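Long-range contacts in endo-xylogalacturonan hydrolase A (PDB 4C2L), which hydrolyses the galacturonan backbone of xylogalacturonan, a component of the hairy regions of pectin, and requires that backbone to carry xylose: residues L78-D83 with G111-N116; N116-W121 with A177-D182; R132-Y137 with P155-S160; L149-P154 with L173-N178. All coordinates share one frame; numbering follows the deposited sequence. Where two conformers were deposited one is given.

Contact 1. Residues L78-D83 with G111-N116; sequences LKFASD and GVIDGN
Phe80 and Ile113 lie side by side and point the same way, the ring CE2 of Phe80 coming 4.0 Å from the CG2 methyl of Ile113. That methyl meets the ring edge near its plane, so the contact is lateral, with no stacking. Both residues belong to parallel strands, 78-80 and 112-114, whose axes differ by only 7° and approach to 4.8 Å, as expected of successive coils in the right-handed parallel beta-helix of glycoside hydrolase family 28. Leu78 N bonds to Val112 O, Asp114 N to Leu78 O and Phe80 N to Asp114 O.

Lys79 and Asp114 also run alongside each other, on the sheet face away from Leu78 and Ile113. Here the touch is through carbon: Lys79 CE is 4.0 Å from Asp114 OD2, whereas Lys79 NZ stays 4.9 Å from Asp114 OD2, too far for a salt bridge. Asp114 turns its other oxygen to its own chain, OD1 taking the N-H of Asn116 at 2.9 Å from above the carboxylate plane, in an Asx turn.

This turn presents Asn116, with CG swung opposite its backbone N (chi1 -158°), to the neighbouring coil. Its ND2 donates to Phe80 O at 3.0 Å, in the carbonyl plane and with that oxygen only 10° from the amide plane. A water donates to both Ala81 O and Gly115 O, bridging the two segments just past the strands.

Chemically, then, a side-chain amide and a water carry on the pairing where backbone bonds cease, and the Lys79-Asp114 attraction is probably only long-range.

Contact 2. Residues N116-W121 with A177-D182; sequences NGQDAW and ANSKSD
The indole of Trp121 meets Asn178 O at its edge, near the ring plane, with CZ3 3.4 Å from that oxygen. One indole face carries backbone of its own helix: Gly117 O lies 3.3 Å above the plane, offset toward the rim, with Gln118 N higher above the same face. Ala177 CB and Ser179 CA approach obliquely. The arrangement docks the start of helix 118-126 against the loop that leaves strand 168-176 in the first PbH1 repeat of this parallel beta-helix.

The second flat group is the amide of Gln118, brought back to the loop by a bend at chi2 (70°). It uses both ends. NE2 donates to Ser179 OG at 3.0 Å, with the hydroxyl exactly in the amide plane, while OE1 receives the N-H of Lys180 at 2.8 Å along a nearly straight bond, although this donor stands 37° out of the carbonyl plane. NE2 also bonds to Asp122, further along the helix.

Ser179 OG additionally accepts from Ser181 N at 3.0 Å, which closes an ST turn, and is bonded to Asn183 O. The hydroxyl is thus held from several directions, and with it the rotation of the Gln118 amide. Ser181 OG has its own partner in Asp122 OD1. A single water donates to Gln118 OE1 at 2.7 Å and to Asn178 O, and accepts from Lys180 NZ at 2.8 Å.

Contact 3. Residues R132-Y137 with P155-S160; sequences RPTLLY and PNVFNS
Arg132 reaches across to Pro155 and Asn156 along nearly its whole length. Its CB rests 3.6 Å from Asn156 CB and also touches Asn156 OD1. A bend at chi3 (-78°) then folds the chain over the neighbouring segment, and CD passes 3.2 Å from Pro155 O. NE lies near both Asn156 OD1 and Pro155 O. At CZ the guanidinium lies flat against the Asn156 amide: Asn156 CG sits 3.8 Å above the guanidinium plane, over its centre, and the two planes are 13° apart, which defines a stack. At the tip, Arg132 NH1 donates to Pro155 O at 2.8 Å, the acceptor being 28° out of the guanidinium plane. NH1 has a second acceptor in Lys186 O, and NH2 bonds to Asn187 OD1.

The stacked amide is held too. Asn156 ND2 donates to Asn187 O, while OD1 accepts from a water, at 2.7 Å, that in turn takes the N-H of Arg132. These bonds fix the stack in rotation.

Further along, the chain turns a corner at Leu135 and Leu136, and Phe158, beside Leu135, has similar backbone angles. Leu135 N bonds to Val157 O, Leu136 N to Phe158 O, and Ser160 N to Leu136 O at 3.0 Å. Thr134 CG2 packs on Ser160 CB at 3.8 Å. Buried Asn159 lays OD1 3.4 Å from Leu136 CD2, but bonds through it to Gln151 NE2.

The two segments lead into adjacent parallel strands, 134-139 and 159-162, of one beta-helix face. Leu135, Leu136 and Phe158 pack on Gln151 of strand 142-152, and helix 118-126 lies against Arg132 and Pro155, with Phe124 making a cation-pi contact to the guanidinium.

Contact 4. Residues L149-P154 with L173-N178; sequences LRQKNP and LKMDAN. With SO4 (sulfate ion), chain G.
Arg150 and Asp176 meet through contrasting torsions: the arginine chain is extended from CG to NE, with CG opposite its backbone N (chi1 175°), whereas the carboxylate of Asp176 is tucked between its own N and carbonyl carbon (chi1 51°), which leans it toward the arginine. The side chains cross at about a right angle, and the guanidinium grips the carboxylate side-on. Arg150 NE donates to the syn lone pair of Asp176 OD2 at 2.8 Å and NH2 to OD1 at 2.8 Å, with the two planes 35° apart.

A sulfate, probably from the crystallisation liquor, lies in plane at another part of the guanidinium edge. Arg150 NH1 reaches sulfate O2 at 2.8 Å and NH2 its O1 at 2.7 Å, so NH2 serves two anions. Lys152, fully extended, lays CD 3.5 Å above one guanidinium face and donates through NZ to the same sulfate. Lys174 NZ makes a long salt bridge, 3.9 Å, to Asp176 OD2.

On the other sheet face, Gln151 and Met175 lie alongside, with Gln151 OE1 3.4 Å from Met175 CG; Gln151 NE2 bonds to Asn159 OD1. Backbone bonds of parallel strands 150-152 and 173-176 run between, two adjacent coils of the beta-helix. Beyond them Asn153 extends the pairing, its N bonding to Asp176 O and its OD1 accepting Asn178 N at 3.0 Å.

Arg150 and Lys174 thus flank the Asp176 carboxylate, the lysine only at long range, while Lys152 turns to the sulfate and, weakly, to Asp114. Arg150 and Lys152 together probably favour an anion here, consistent with the bound sulfate.

From the N terminus, contact 1 closes the first loop, joining 78-83 to 111-116 across one coil of the beta-helix, before any other contact opens. Asn116 then passes directly into contact 2, whose long loop returns at 177-182 and ties helix 118-126 to the loop after strand 168-176. Contact 3 is nested within that loop. Contacts 3 and 4 cross, because 149-154 falls between 132-137 and 155-160, whereas 173-178 follows both; contact 4 ends on the same stretch as contact 2, sharing Ala177 and Asn178. Contacts 1 and 4 are linked by backbone pairing of strands 112-114 and 142-152, while 3 belongs to another face of the solenoid.

Contact 1. Residues L78-D83 with G111-N116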
# COMPACT_ATOMS: atom_id res chain seq x y z
N LEU A 78 17.64 12.39 -0.74
CA LEU A 78 18.27 11.29 -0.00
C LEU A 78 18.29 10.14 -0.97
O LEU A 78 17.24 9.60 -1.33
CB LEU A 78 17.45 10.89 1.23
CG LEU A 78 17.07 11.99 2.24
CD1 LEU A 78 16.43 11.43 3.49
CD2 LEU A 78 18.28 12.82 2.60
N LYS A 79 19.49 9.78 -1.44
CA LYS A 79 19.60 8.77 -2.46
C LYS A 79 20.19 7.50 -1.88
O LYS A 79 21.36 7.49 -1.49
CB LYS A 79 20.45 9.27 -3.63
CG LYS A 79 20.53 8.21 -4.73
CD LYS A 79 21.16 8.74 -5.99
CE LYS A 79 20.97 7.75 -7.12
NZ LYS A 79 21.80 8.19 -8.27
N PHE A 80 19.38 6.44 -1.83
CA PHE A 80 19.88 5.13 -1.39
C PHE A 80 20.74 4.45 -2.43
O PHE A 80 20.51 4.57 -3.63
CB PHE A 80 18.73 4.21 -1.02
CG PHE A 80 18.19 4.47 0.34
CD1 PHE A 80 18.83 3.93 1.46
CD2 PHE A 80 17.04 5.25 0.52
CE1 PHE A 80 18.33 4.18 2.74
CE2 PHE A 80 16.55 5.49 1.80
CZ PHE A 80 17.19 4.95 2.90
N ALA A 81 21.76 3.72 -1.95
CA ALA A 81 22.54 2.84 -2.82
C ALA A 81 21.67 1.70 -3.33
O ALA A 81 20.82 1.20 -2.60
CB ALA A 81 23.71 2.27 -2.05
N SER A 82 21.90 1.29 -4.58
CA SER A 82 21.22 0.09 -5.11
C SER A 82 21.74 -1.19 -4.46
O SER A 82 20.97 -2.12 -4.22
CB SER A 82 21.39 0.03 -6.63
OG SER A 82 22.77 -0.05 -6.94
N ASP A 83 23.05 -1.21 -4.18
CA ASP A 83 23.79 -2.35 -3.57
C ASP A 83 22.92 -3.57 -3.27
O ASP A 83 22.51 -3.79 -2.12
CB ASP A 83 24.49 -1.83 -2.31
CG ASP A 83 25.59 -2.77 -1.79
OD1 ASP A 83 25.65 -3.96 -2.16
OD2 ASP A 83 26.39 -2.28 -0.95
N GLY A 111 11.77 17.95 -1.25
CA GLY A 111 12.44 16.75 -0.71
C GLY A 111 12.10 15.48 -1.48
O GLY A 111 10.94 15.22 -1.81
N VAL A 112 13.12 14.66 -1.73
CA VAL A 112 12.94 13.41 -2.46
C VAL A 112 13.70 12.30 -1.75
O VAL A 112 14.87 12.48 -1.38
CB VAL A 112 13.47 13.53 -3.92
CG1 VAL A 112 13.34 12.20 -4.65
CG2 VAL A 112 12.70 14.61 -4.69
N ILE A 113 13.03 11.16 -1.54
CA ILE A 113 13.71 9.96 -1.04
C ILE A 113 13.72 9.01 -2.23
O ILE A 113 12.67 8.57 -2.69
CB ILE A 113 12.97 9.32 0.17
CG1 ILE A 113 12.84 10.34 1.31
CG2 ILE A 113 13.69 8.06 0.64
CD1 ILE A 113 11.89 9.91 2.42
N ASP A 114 14.92 8.71 -2.72
CA ASP A 114 15.10 7.89 -3.91
C ASP A 114 15.57 6.51 -3.48
O ASP A 114 16.73 6.36 -3.08
CB ASP A 114 16.14 8.57 -4.83
CG ASP A 114 16.34 7.84 -6.17
OD1 ASP A 114 15.80 6.74 -6.38
OD2 ASP A 114 17.07 8.39 -7.04
N GLY A 115 14.70 5.50 -3.61
CA GLY A 115 15.06 4.12 -3.28
C GLY A 115 15.98 3.41 -4.25
O GLY A 115 16.48 2.33 -3.94
N ASN A 116 16.20 4.02 -5.42
CA ASN A 116 17.16 3.54 -6.41
C ASN A 116 16.90 2.07 -6.75
O ASN A 116 17.81 1.24 -6.78
CB ASN A 116 18.59 3.74 -5.87
CG ASN A 116 19.65 3.78 -6.95
OD1 ASN A 116 19.36 3.69 -8.15
ND2 ASN A 116 20.91 3.94 -6.52
O HOH W 1 20.36 5.65 -9.81
O HOH W 2 18.15 0.41 -3.17

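Contact 2. Residues N116-W121 with A177-D182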
# COMPACT_ATOMS: atom_id res chain seq x y z
N ASN A 116 16.20 4.02 -5.42
CA ASN A 116 17.16 3.54 -6.41
C ASN A 116 16.90 2.07 -6.75
O ASN A 116 17.81 1.24 -6.78
CB ASN A 116 18.59 3.74 -5.87
CG ASN A 116 19.65 3.78 -6.95
OD1 ASN A 116 19.36 3.69 -8.15
ND2 ASN A 116 20.91 3.94 -6.52
N GLY A 117 15.64 1.77 -7.05
CA GLY A 117 15.16 0.40 -7.11
C GLY A 117 15.42 -0.37 -8.38
O GLY A 117 15.13 -1.56 -8.44
N GLN A 118 15.96 0.28 -9.42
CA GLN A 118 16.05 -0.39 -10.73
C GLN A 118 16.79 -1.73 -10.65
O GLN A 118 16.31 -2.73 -11.20
CB GLN A 118 16.77 0.50 -11.76
CG GLN A 118 16.73 -0.09 -13.17
CD GLN A 118 15.33 -0.08 -13.78
OE1 GLN A 118 14.66 0.96 -13.81
NE2 GLN A 118 14.88 -1.23 -14.28
N ASP A 119 17.95 -1.73 -10.01
CA ASP A 119 18.73 -2.96 -9.94
C ASP A 119 17.96 -4.08 -9.25
O ASP A 119 18.01 -5.23 -9.68
CB ASP A 119 20.07 -2.72 -9.24
CG ASP A 119 21.05 -1.93 -10.08
OD1 ASP A 119 20.75 -1.59 -11.25
OD2 ASP A 119 22.13 -1.62 -9.54
N ALA A 120 17.24 -3.73 -8.19
CA ALA A 120 16.42 -4.69 -7.46
C ALA A 120 15.33 -5.24 -8.36
O ALA A 120 15.05 -6.45 -8.33
CB ALA A 120 15.84 -4.07 -6.20
N TRP A 121 14.69 -4.38 -9.15
CA TRP A 121 13.62 -4.89 -10.02
C TRP A 121 14.15 -5.83 -11.06
O TRP A 121 13.52 -6.82 -11.39
CB TRP A 121 12.86 -3.76 -10.71
CG TRP A 121 12.32 -2.73 -9.78
CD1 TRP A 121 11.89 -2.90 -8.46
CD2 TRP A 121 12.13 -1.30 -10.07
NE1 TRP A 121 11.47 -1.70 -7.93
CE2 TRP A 121 11.58 -0.71 -8.85
CE3 TRP A 121 12.38 -0.49 -11.18
CZ2 TRP A 121 11.29 0.66 -8.77
CZ3 TRP A 121 12.07 0.88 -11.09
CH2 TRP A 121 11.53 1.44 -9.92
N ALA A 177 7.13 4.83 -9.05
CA ALA A 177 8.10 3.80 -9.41
C ALA A 177 7.98 3.60 -10.91
O ALA A 177 6.91 3.22 -11.39
CB ALA A 177 7.77 2.50 -8.67
N ASN A 178 9.06 3.90 -11.64
CA ASN A 178 9.11 3.75 -13.10
C ASN A 178 10.39 3.06 -13.51
O ASN A 178 11.47 3.53 -13.18
CB ASN A 178 9.04 5.11 -13.78
CG ASN A 178 7.68 5.77 -13.61
OD1 ASN A 178 7.51 6.62 -12.73
ND2 ASN A 178 6.70 5.33 -14.40
N SER A 179 10.26 1.93 -14.19
CA SER A 179 11.40 1.17 -14.66
C SER A 179 11.95 1.75 -15.96
O SER A 179 11.20 2.14 -16.84
CB SER A 179 11.00 -0.28 -14.93
OG SER A 179 12.12 -1.00 -15.41
N LYS A 180 13.27 1.78 -16.06
CA LYS A 180 13.96 2.19 -17.28
C LYS A 180 14.14 1.03 -18.27
O LYS A 180 14.68 1.21 -19.37
CB LYS A 180 15.32 2.77 -16.90
CG LYS A 180 15.20 4.14 -16.25
CD LYS A 180 16.56 4.77 -15.97
CE LYS A 180 16.94 4.70 -14.50
NZ LYS A 180 16.00 5.47 -13.61
N SER A 181 13.67 -0.16 -17.88
CA SER A 181 13.79 -1.33 -18.74
C SER A 181 12.42 -1.95 -18.96
O SER A 181 11.40 -1.33 -18.66
CB SER A 181 14.74 -2.36 -18.13
OG SER A 181 14.18 -2.99 -17.00
N ASP A 182 12.41 -3.18 -19.46
CA ASP A 182 11.17 -3.91 -19.70
C ASP A 182 10.71 -4.65 -18.46
O ASP A 182 9.61 -5.20 -18.44
CB ASP A 182 11.37 -4.92 -20.83
CG ASP A 182 11.72 -4.27 -22.14
OD1 ASP A 182 10.84 -3.56 -22.69
OD2 ASP A 182 12.88 -4.45 -22.62
O HOH W 3 14.48 3.35 -12.56

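Contact 3. Residues R132-Y137 with P155-S160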
# COMPACT_ATOMS: atom_id res chain seq x y z
N ARG A 132 13.60 -8.11 -1.04
CA ARG A 132 13.87 -6.66 -1.06
C ARG A 132 13.29 -5.93 0.15
O ARG A 132 12.22 -6.30 0.64
CB ARG A 132 13.28 -6.03 -2.33
CG ARG A 132 13.84 -6.60 -3.62
CD ARG A 132 12.92 -6.26 -4.78
NE ARG A 132 11.75 -7.16 -4.77
CZ ARG A 132 10.61 -6.93 -5.40
NH1 ARG A 132 10.44 -5.80 -6.08
NH2 ARG A 132 9.64 -7.84 -5.36
N PRO A 133 13.96 -4.86 0.60
CA PRO A 133 13.47 -4.10 1.74
C PRO A 133 12.32 -3.14 1.40
O PRO A 133 12.18 -2.73 0.25
CB PRO A 133 14.69 -3.26 2.15
CG PRO A 133 15.42 -3.05 0.85
CD PRO A 133 15.25 -4.35 0.09
N THR A 134 11.55 -2.77 2.42
CA THR A 134 10.56 -1.69 2.35
C THR A 134 11.25 -0.36 2.52
O THR A 134 12.17 -0.24 3.35
CB THR A 134 9.54 -1.91 3.47
OG1 THR A 134 8.85 -3.12 3.17
CG2 THR A 134 8.54 -0.72 3.62
N LEU A 135 10.82 0.65 1.76
CA LEU A 135 11.51 1.95 1.78
C LEU A 135 11.32 2.68 3.12
O LEU A 135 12.33 3.12 3.72
CB LEU A 135 11.02 2.82 0.61
CG LEU A 135 11.57 4.24 0.60
CD1 LEU A 135 13.08 4.20 0.33
CD2 LEU A 135 10.85 5.03 -0.49
N LEU A 136 10.07 2.83 3.58
CA LEU A 136 9.78 3.47 4.87
C LEU A 136 8.97 2.47 5.70
O LEU A 136 7.80 2.18 5.39
CB LEU A 136 8.98 4.77 4.68
CG LEU A 136 8.63 5.53 5.97
CD1 LEU A 136 9.88 5.85 6.80
CD2 LEU A 136 7.91 6.81 5.60
N TYR A 137 9.61 1.94 6.73
CA TYR A 137 9.06 0.82 7.47
C TYR A 137 8.81 1.28 8.90
O TYR A 137 9.75 1.55 9.67
CB TYR A 137 10.08 -0.32 7.44
CG TYR A 137 9.62 -1.59 8.10
CD1 TYR A 137 8.94 -2.57 7.37
CD2 TYR A 137 9.91 -1.85 9.44
CE1 TYR A 137 8.52 -3.76 7.96
CE2 TYR A 137 9.50 -3.04 10.05
CZ TYR A 137 8.81 -3.98 9.30
OH TYR A 137 8.41 -5.16 9.86
N PRO A 155 12.76 -0.21 -4.09
CA PRO A 155 13.01 -1.57 -4.58
C PRO A 155 11.75 -2.44 -4.48
O PRO A 155 11.56 -3.36 -5.28
CB PRO A 155 14.05 -2.12 -3.59
CG PRO A 155 14.66 -0.94 -2.94
CD PRO A 155 13.72 0.23 -3.05
N ASN A 156 10.88 -2.13 -3.53
CA ASN A 156 9.74 -3.01 -3.20
C ASN A 156 8.68 -2.08 -2.60
O ASN A 156 8.36 -1.05 -3.19
CB ASN A 156 10.26 -4.07 -2.19
CG ASN A 156 9.42 -5.37 -2.12
OD1 ASN A 156 9.94 -6.39 -1.64
ND2 ASN A 156 8.15 -5.34 -2.49
N VAL A 157 8.13 -2.40 -1.42
CA VAL A 157 7.02 -1.61 -0.86
C VAL A 157 7.50 -0.19 -0.51
O VAL A 157 8.62 -0.02 -0.02
CB VAL A 157 6.45 -2.31 0.40
CG1 VAL A 157 5.40 -1.44 1.11
CG2 VAL A 157 5.86 -3.67 -0.02
N PHE A 158 6.67 0.82 -0.78
CA PHE A 158 7.01 2.20 -0.41
C PHE A 158 6.92 2.36 1.11
O PHE A 158 7.90 2.73 1.77
CB PHE A 158 6.03 3.20 -1.02
CG PHE A 158 6.23 3.50 -2.49
CD1 PHE A 158 5.60 2.73 -3.47
CD2 PHE A 158 6.94 4.63 -2.87
CE1 PHE A 158 5.73 3.05 -4.83
CE2 PHE A 158 7.07 4.98 -4.22
CZ PHE A 158 6.48 4.18 -5.20
N ASN A 159 5.73 2.13 1.66
CA ASN A 159 5.47 2.42 3.07
C ASN A 159 4.75 1.26 3.70
O ASN A 159 3.81 0.71 3.12
CB ASN A 159 4.52 3.63 3.21
CG ASN A 159 5.09 4.87 2.58
OD1 ASN A 159 6.01 5.46 3.11
ND2 ASN A 159 4.55 5.25 1.42
N SER A 160 5.17 0.89 4.91
CA SER A 160 4.51 -0.15 5.67
C SER A 160 4.29 0.34 7.11
O SER A 160 5.16 1.03 7.64
CB SER A 160 5.37 -1.41 5.68
OG SER A 160 4.77 -2.44 6.43
O HOH W 4 10.73 -8.82 -0.70
O HOH W 5 11.17 -0.64 -1.18
O HOH W 6 9.15 -4.47 0.74
O HOH W 7 6.97 -3.94 4.69

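Contact 4. Residues L149-P154 with L173-N178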
# COMPACT_ATOMS: atom_id res chain seq x y z
N LEU A 149 6.60 15.07 0.71
CA LEU A 149 7.78 14.65 -0.03
C LEU A 149 7.46 13.68 -1.14
O LEU A 149 6.33 13.19 -1.24
CB LEU A 149 8.83 14.09 0.93
CG LEU A 149 8.38 13.04 1.91
CD1 LEU A 149 8.40 11.70 1.18
CD2 LEU A 149 9.33 13.04 3.10
N ARG A 150 8.44 13.44 -1.99
CA ARG A 150 8.35 12.47 -3.06
C ARG A 150 9.15 11.23 -2.66
O ARG A 150 10.28 11.34 -2.17
CB ARG A 150 8.95 13.05 -4.33
CG ARG A 150 9.01 12.08 -5.49
CD ARG A 150 9.55 12.76 -6.75
NE ARG A 150 9.68 11.77 -7.81
CZ ARG A 150 10.55 11.84 -8.82
NH1 ARG A 150 11.39 12.87 -8.91
NH2 ARG A 150 10.58 10.87 -9.73
N GLN A 151 8.55 10.06 -2.89
CA GLN A 151 9.27 8.80 -2.79
C GLN A 151 9.40 8.25 -4.19
O GLN A 151 8.40 8.08 -4.89
CB GLN A 151 8.50 7.81 -1.90
CG GLN A 151 8.43 8.24 -0.44
CD GLN A 151 7.50 7.35 0.36
OE1 GLN A 151 6.56 6.78 -0.18
NE2 GLN A 151 7.75 7.22 1.65
N LYS A 152 10.64 7.97 -4.59
CA LYS A 152 10.98 7.62 -5.97
C LYS A 152 11.62 6.23 -6.03
O LYS A 152 12.57 5.96 -5.29
CB LYS A 152 11.98 8.66 -6.50
CG LYS A 152 12.51 8.37 -7.89
CD LYS A 152 13.52 9.45 -8.27
CE LYS A 152 14.24 9.08 -9.56
NZ LYS A 152 15.15 10.21 -9.93
N ASN A 153 11.09 5.36 -6.89
CA ASN A 153 11.72 4.09 -7.24
C ASN A 153 12.15 3.22 -6.05
O ASN A 153 13.32 2.85 -5.93
CB ASN A 153 12.88 4.32 -8.22
CG ASN A 153 12.43 5.00 -9.50
OD1 ASN A 153 11.26 4.91 -9.89
ND2 ASN A 153 13.37 5.68 -10.19
N PRO A 154 11.21 2.87 -5.17
CA PRO A 154 11.54 1.93 -4.09
C PRO A 154 11.83 0.55 -4.69
O PRO A 154 11.23 0.18 -5.70
CB PRO A 154 10.24 1.85 -3.30
CG PRO A 154 9.17 2.11 -4.32
CD PRO A 154 9.78 3.21 -5.18
N LEU A 173 1.82 13.31 -0.37
CA LEU A 173 2.96 12.55 -0.86
C LEU A 173 2.83 12.28 -2.35
O LEU A 173 1.72 12.02 -2.86
CB LEU A 173 3.09 11.21 -0.11
CG LEU A 173 3.29 11.21 1.40
CD1 LEU A 173 3.48 9.78 1.89
CD2 LEU A 173 4.51 12.06 1.79
N LYS A 174 3.96 12.35 -3.04
CA LYS A 174 4.03 11.95 -4.44
C LYS A 174 4.91 10.71 -4.52
O LYS A 174 6.06 10.75 -4.11
CB LYS A 174 4.62 13.07 -5.30
CG LYS A 174 4.67 12.74 -6.78
CD LYS A 174 4.53 13.99 -7.64
CE LYS A 174 5.90 14.52 -8.05
NZ LYS A 174 6.48 13.67 -9.13
N MET A 175 4.35 9.61 -5.01
CA MET A 175 5.06 8.34 -4.97
C MET A 175 5.08 7.75 -6.36
O MET A 175 4.04 7.60 -7.00
CB MET A 175 4.37 7.39 -3.99
CG MET A 175 4.39 7.95 -2.58
SD MET A 175 3.04 7.32 -1.57
CE MET A 175 3.33 5.56 -1.77
N ASP A 176 6.27 7.44 -6.86
CA ASP A 176 6.35 6.93 -8.22
C ASP A 176 7.46 5.92 -8.36
O ASP A 176 8.56 6.11 -7.85
CB ASP A 176 6.54 8.08 -9.23
CG ASP A 176 7.69 9.02 -8.85
OD1 ASP A 176 8.84 8.74 -9.23
OD2 ASP A 176 7.46 10.05 -8.19
N ALA A 177 7.13 4.83 -9.05
CA ALA A 177 8.10 3.80 -9.41
C ALA A 177 7.98 3.60 -10.91
O ALA A 177 6.91 3.22 -11.39
CB ALA A 177 7.77 2.50 -8.67
N ASN A 178 9.06 3.90 -11.64
CA ASN A 178 9.11 3.75 -13.10
C ASN A 178 10.39 3.06 -13.51
O ASN A 178 11.47 3.53 -13.18
CB ASN A 178 9.04 5.11 -13.78
CG ASN A 178 7.68 5.77 -13.61
OD1 ASN A 178 7.51 6.62 -12.73
ND2 ASN A 178 6.70 5.33 -14.40
S SO4 G . 12.92 11.72 -12.22
O1 SO4 G . 11.50 11.29 -12.24
O2 SO4 G . 13.33 12.22 -10.89
O3 SO4 G . 13.10 12.81 -13.20
O4 SO4 G . 13.76 10.56 -12.60
O HOH W 8 9.91 7.11 -10.92
O HOH W 9 12.98 5.78 -13.42